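Local structure of E3 ubiquitin-protein ligase ORTHRUS 2 (Arabidopsis thaliana, 7DUF) at residues Leu32-Trp41 with Thr56-Cys64. The protein is a RING-type E3 ubiquitin ligase that transfers ubiquitin to target proteins and carries a zinc-binding PHD finger. Numbering follows the deposited sequence.
With ZN (zinc ion), chain C.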
ATOM      1  N   LEU A  32       3.446  -1.392  -5.754  1.00 66.86           N
ATOM      2  CA  LEU A  32       3.926  -0.973  -4.444  1.00 66.02           C
ATOM      3  C   LEU A  32       5.035   0.048  -4.632  1.00 71.53           C
ATOM      4  O   LEU A  32       5.977  -0.192  -5.394  1.00 72.59           O
ATOM      5  CB  LEU A  32       4.441  -2.165  -3.630  1.00 63.37           C
ATOM      6  CG  LEU A  32       3.712  -2.485  -2.324  1.00 71.38           C
ATOM      7  CD1 LEU A  32       4.539  -3.424  -1.463  1.00 67.74           C
ATOM      8  CD2 LEU A  32       3.384  -1.205  -1.567  1.00 77.90           C
ATOM      9  N   THR A  33       4.924   1.182  -3.947  1.00 71.16           N
ATOM     10  CA  THR A  33       5.938   2.222  -3.994  1.00 73.86           C
ATOM     11  C   THR A  33       6.714   2.242  -2.684  1.00 74.18           C
ATOM     12  O   THR A  33       6.146   2.015  -1.610  1.00 74.46           O
ATOM     13  CB  THR A  33       5.319   3.598  -4.260  1.00 70.18           C
ATOM     14  OG1 THR A  33       4.961   4.215  -3.017  1.00 88.85           O
ATOM     15  CG2 THR A  33       4.081   3.469  -5.135  1.00 77.34           C
ATOM     16  N   CYS A  34       8.013   2.504  -2.783  1.00 70.75           N
ATOM     17  CA  CYS A  34       8.874   2.515  -1.612  1.00 66.11           C
ATOM     18  C   CYS A  34       8.577   3.729  -0.737  1.00 74.22           C
ATOM     19  O   CYS A  34       8.231   4.807  -1.224  1.00 80.73           O
ATOM     20  CB  CYS A  34      10.342   2.518  -2.039  1.00 70.33           C
ATOM     21  SG  CYS A  34      11.541   2.507  -0.687  1.00 81.62           S
ATOM     22  N   GLY A  35       8.705   3.539   0.575  1.00 82.82           N
ATOM     23  CA  GLY A  35       8.538   4.642   1.501  1.00 79.37           C
ATOM     24  C   GLY A  35       9.743   5.543   1.641  1.00 78.92           C
ATOM     25  O   GLY A  35       9.659   6.574   2.314  1.00 83.21           O
ATOM     26  N   THR A  36      10.863   5.178   1.016  1.00 74.63           N
ATOM     27  CA  THR A  36      12.100   5.947   1.105  1.00 75.43           C
ATOM     28  C   THR A  36      12.388   6.654  -0.215  1.00 75.59           C
ATOM     29  O   THR A  36      12.374   7.886  -0.269  1.00 81.15           O
ATOM     30  CB  THR A  36      13.261   5.036   1.511  1.00 77.42           C
ATOM     31  OG1 THR A  36      13.092   4.621   2.872  1.00 75.30           O
ATOM     32  CG2 THR A  36      14.589   5.768   1.374  1.00 78.02           C
ATOM     33  N   CYS A  37      12.643   5.908  -1.289  1.00 74.71           N
ATOM     34  CA  CYS A  37      12.940   6.491  -2.590  1.00 74.05           C
ATOM     35  C   CYS A  37      11.698   6.723  -3.442  1.00 75.48           C
ATOM     36  O   CYS A  37      11.796   7.386  -4.480  1.00 77.88           O
ATOM     37  CB  CYS A  37      13.917   5.593  -3.355  1.00 73.37           C
ATOM     38  SG  CYS A  37      13.251   3.965  -3.774  1.00 81.80           S
ATOM     39  N   VAL A  38      10.545   6.200  -3.022  1.00 76.12           N
ATOM     40  CA  VAL A  38       9.283   6.290  -3.751  1.00 73.79           C
ATOM     41  C   VAL A  38       9.480   5.783  -5.175  1.00 72.47           C
ATOM     42  O   VAL A  38       9.205   6.491  -6.150  1.00 76.26           O
ATOM     43  CB  VAL A  38       8.721   7.724  -3.731  1.00 66.04           C
ATOM     44  CG1 VAL A  38       7.250   7.720  -4.120  1.00 70.88           C
ATOM     45  CG2 VAL A  38       8.904   8.343  -2.355  1.00 72.29           C
ATOM     46  N   THR A  39       9.977   4.559  -5.299  1.00 72.09           N
ATOM     47  CA  THR A  39      10.040   3.905  -6.598  1.00 67.21           C
ATOM     48  C   THR A  39       8.954   2.848  -6.680  1.00 71.65           C
ATOM     49  O   THR A  39       8.811   2.047  -5.746  1.00 70.36           O
ATOM     50  CB  THR A  39      11.406   3.259  -6.819  1.00 66.95           C
ATOM     51  OG1 THR A  39      12.439   4.196  -6.493  1.00 79.69           O
ATOM     52  CG2 THR A  39      11.562   2.823  -8.269  1.00 62.49           C
ATOM     53  N   PRO A  40       8.158   2.816  -7.747  1.00 69.62           N
ATOM     54  CA  PRO A  40       7.138   1.771  -7.868  1.00 63.00           C
ATOM     55  C   PRO A  40       7.758   0.440  -8.259  1.00 64.96           C
ATOM     56  O   PRO A  40       8.648   0.369  -9.110  1.00 71.84           O
ATOM     57  CB  PRO A  40       6.215   2.304  -8.969  1.00 63.81           C
ATOM     58  CG  PRO A  40       7.093   3.175  -9.797  1.00 67.88           C
ATOM     59  CD  PRO A  40       8.107   3.779  -8.861  1.00 70.83           C
ATOM     60  N   TRP A  41       7.281  -0.622  -7.618  1.00 61.39           N
ATOM     61  CA  TRP A  41       7.739  -1.975  -7.890  1.00 57.51           C
ATOM     62  C   TRP A  41       6.542  -2.863  -8.182  1.00 66.94           C
ATOM     63  O   TRP A  41       5.474  -2.700  -7.583  1.00 79.06           O
ATOM     64  CB  TRP A  41       8.534  -2.551  -6.708  1.00 56.54           C
ATOM     65  CG  TRP A  41       9.854  -1.886  -6.483  1.00 55.05           C
ATOM     66  CD1 TRP A  41      10.063  -0.628  -6.005  1.00 60.79           C
ATOM     67  CD2 TRP A  41      11.151  -2.446  -6.720  1.00 57.22           C
ATOM     68  NE1 TRP A  41      11.409  -0.365  -5.934  1.00 63.64           N
ATOM     69  CE2 TRP A  41      12.099  -1.467  -6.366  1.00 58.50           C
ATOM     70  CE3 TRP A  41      11.603  -3.680  -7.200  1.00 64.59           C
ATOM     71  CZ2 TRP A  41      13.472  -1.681  -6.475  1.00 66.33           C
ATOM     72  CZ3 TRP A  41      12.968  -3.890  -7.309  1.00 67.35           C
ATOM     73  CH2 TRP A  41      13.885  -2.897  -6.948  1.00 66.88           C
ATOM     74  N   THR A  56       3.330  -3.963   4.495  1.00 74.58           N
ATOM     75  CA  THR A  56       2.843  -3.451   3.222  1.00 67.15           C
ATOM     76  C   THR A  56       2.656  -1.939   3.252  1.00 78.38           C
ATOM     77  O   THR A  56       2.802  -1.278   2.217  1.00 89.68           O
ATOM     78  CB  THR A  56       1.527  -4.135   2.851  1.00 67.50           C
ATOM     79  OG1 THR A  56       1.648  -5.547   3.064  1.00 72.13           O
ATOM     80  CG2 THR A  56       1.184  -3.882   1.394  1.00 67.07           C
ATOM     81  N   LEU A  57       2.349  -1.376   4.421  1.00 77.52           N
ATOM     82  CA  LEU A  57       2.138   0.063   4.528  1.00 76.24           C
ATOM     83  C   LEU A  57       3.463   0.817   4.530  1.00 82.55           C
ATOM     84  O   LEU A  57       3.689   1.699   3.695  1.00 88.03           O
ATOM     85  CB  LEU A  57       1.326   0.379   5.786  1.00 80.02           C
ATOM     86  CG  LEU A  57      -0.084  -0.210   5.748  1.00 81.11           C
ATOM     87  CD1 LEU A  57      -0.918   0.234   6.941  1.00 83.53           C
ATOM     88  CD2 LEU A  57      -0.755   0.173   4.444  1.00 71.29           C
ATOM     89  N   GLN A  58       4.350   0.482   5.463  1.00 79.07           N
ATOM     90  CA  GLN A  58       5.689   1.067   5.505  1.00 79.65           C
ATOM     91  C   GLN A  58       6.683   0.156   4.783  1.00 83.75           C
ATOM     92  O   GLN A  58       7.698  -0.278   5.329  1.00 89.56           O
ATOM     93  CB  GLN A  58       6.110   1.321   6.949  1.00 77.10           C
ATOM     94  N   TRP A  59       6.365  -0.134   3.524  1.00 77.43           N
ATOM     95  CA  TRP A  59       7.189  -1.025   2.722  1.00 71.04           C
ATOM     96  C   TRP A  59       8.437  -0.308   2.228  1.00 78.34           C
ATOM     97  O   TRP A  59       8.384   0.858   1.826  1.00 78.48           O
ATOM     98  CB  TRP A  59       6.401  -1.566   1.530  1.00 68.28           C
ATOM     99  CG  TRP A  59       7.190  -2.534   0.707  1.00 68.19           C
ATOM    100  CD1 TRP A  59       7.556  -3.800   1.059  1.00 70.28           C
ATOM    101  CD2 TRP A  59       7.727  -2.311  -0.602  1.00 72.75           C
ATOM    102  NE1 TRP A  59       8.281  -4.382   0.047  1.00 67.19           N
ATOM    103  CE2 TRP A  59       8.399  -3.489  -0.984  1.00 67.95           C
ATOM    104  CE3 TRP A  59       7.699  -1.232  -1.491  1.00 69.38           C
ATOM    105  CZ2 TRP A  59       9.039  -3.617  -2.214  1.00 68.93           C
ATOM    106  CZ3 TRP A  59       8.335  -1.361  -2.711  1.00 70.17           C
ATOM    107  CH2 TRP A  59       8.995  -2.546  -3.062  1.00 69.57           C
ATOM    108  N   HIS A  60       9.559  -1.019   2.254  1.00 74.57           N
ATOM    109  CA  HIS A  60      10.837  -0.497   1.793  1.00 73.70           C
ATOM    110  C   HIS A  60      11.379  -1.413   0.706  1.00 74.16           C
ATOM    111  O   HIS A  60      11.479  -2.629   0.904  1.00 74.75           O
ATOM    112  CB  HIS A  60      11.823  -0.370   2.956  1.00 81.87           C
ATOM    113  CG  HIS A  60      11.396   0.623   3.993  1.00 95.51           C
ATOM    114  ND1 HIS A  60      10.759   1.802   3.672  1.00 96.74           N
ATOM    115  CD2 HIS A  60      11.499   0.607   5.343  1.00101.46           C
ATOM    116  CE1 HIS A  60      10.495   2.474   4.777  1.00 99.56           C
ATOM    117  NE2 HIS A  60      10.933   1.771   5.806  1.00105.70           N
ATOM    118  N   CYS A  61      11.722  -0.823  -0.437  1.00 73.60           N
ATOM    119  CA  CYS A  61      12.069  -1.589  -1.620  1.00 62.41           C
ATOM    120  C   CYS A  61      13.392  -2.328  -1.425  1.00 66.24           C
ATOM    121  O   CYS A  61      14.189  -1.976  -0.552  1.00 75.39           O
ATOM    122  CB  CYS A  61      12.140  -0.665  -2.833  1.00 69.04           C
ATOM    123  SG  CYS A  61      13.673   0.264  -3.000  1.00 77.98           S
ATOM    124  N   PRO A  62      13.640  -3.374  -2.226  1.00 63.24           N
ATOM    125  CA  PRO A  62      14.878  -4.152  -2.053  1.00 65.46           C
ATOM    126  C   PRO A  62      16.149  -3.327  -2.165  1.00 71.37           C
ATOM    127  O   PRO A  62      17.158  -3.679  -1.542  1.00 77.65           O
ATOM    128  CB  PRO A  62      14.785  -5.195  -3.174  1.00 61.69           C
ATOM    129  CG  PRO A  62      13.326  -5.369  -3.395  1.00 58.55           C
ATOM    130  CD  PRO A  62      12.727  -4.005  -3.197  1.00 62.19           C
ATOM    131  N   ASP A  63      16.137  -2.241  -2.940  1.00 75.87           N
ATOM    132  CA  ASP A  63      17.333  -1.410  -3.047  1.00 77.07           C
ATOM    133  C   ASP A  63      17.555  -0.580  -1.789  1.00 80.76           C
ATOM    134  O   ASP A  63      18.695  -0.210  -1.488  1.00 91.78           O
ATOM    135  CB  ASP A  63      17.238  -0.506  -4.275  1.00 70.52           C
ATOM    136  CG  ASP A  63      17.802  -1.157  -5.524  1.00 77.42           C
ATOM    137  OD1 ASP A  63      18.840  -1.844  -5.419  1.00 77.37           O
ATOM    138  OD2 ASP A  63      17.207  -0.984  -6.609  1.00 79.30           O
ATOM    139  N   CYS A  64      16.490  -0.280  -1.046  1.00 81.19           N
ATOM    140  CA  CYS A  64      16.602   0.506   0.176  1.00 80.44           C
ATOM    141  C   CYS A  64      16.722  -0.348   1.430  1.00 84.88           C
ATOM    142  O   CYS A  64      17.236   0.137   2.444  1.00 93.49           O
ATOM    143  CB  CYS A  64      15.395   1.438   0.319  1.00 84.87           C
ATOM    144  SG  CYS A  64      15.361   2.813  -0.856  1.00 93.23           S
TER
HETATM  145 ZN    ZN C 401      13.416   2.385  -2.070  1.00 98.99          ZN
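C34 and C37 from 32-41 and C61 and C64 from 56-64 close on one zinc ion, each through an SG 2.3 Å from the metal. This all-cysteine site is one of the two zinc centres of the PHD finger; C19, C22, H42 and C45 make the other.

Around the C34 thiolate, backbone N-H groups gather. C61 N reaches C34 SG across the contact at 3.3 Å, almost straight at 174°, and T36 N reaches the same sulfur from its own turn; C37 N adds a weak third bond. With CB-SG swung anti to the backbone N (chi1 -179°), the C34 sulfur faces both the metal and these amides. Next to it, G35 N donates to W59 O at 3.0 Å, tying the C34-C37 turn to the chain that leads into the C61-C64 turn.

Behind the cysteines sit two tryptophans. The edge of W59 meets the face of W41 in an offset edge-to-face pair, planes at 75°, with W59 CH2 3.6 Å from W41 CG. L32 CD1 lies over the five-membered ring of W59, 3.6 Å from its centroid, while P62 CD stands over the six-membered ring of W41, 3.9 Å from that centroid and almost on its normal. C61 SG approaches W41 obliquely.

Further out, L46 packs on W59 and P12 on W41, and two mutual backbone bonds between L32 and W41 in the antiparallel pair set both side chains against W59. Two amides, with a weak third, donating to one metal-bound sulfur would probably draw off part of its negative charge, helping a Cys4 site carry four thiolates around zinc.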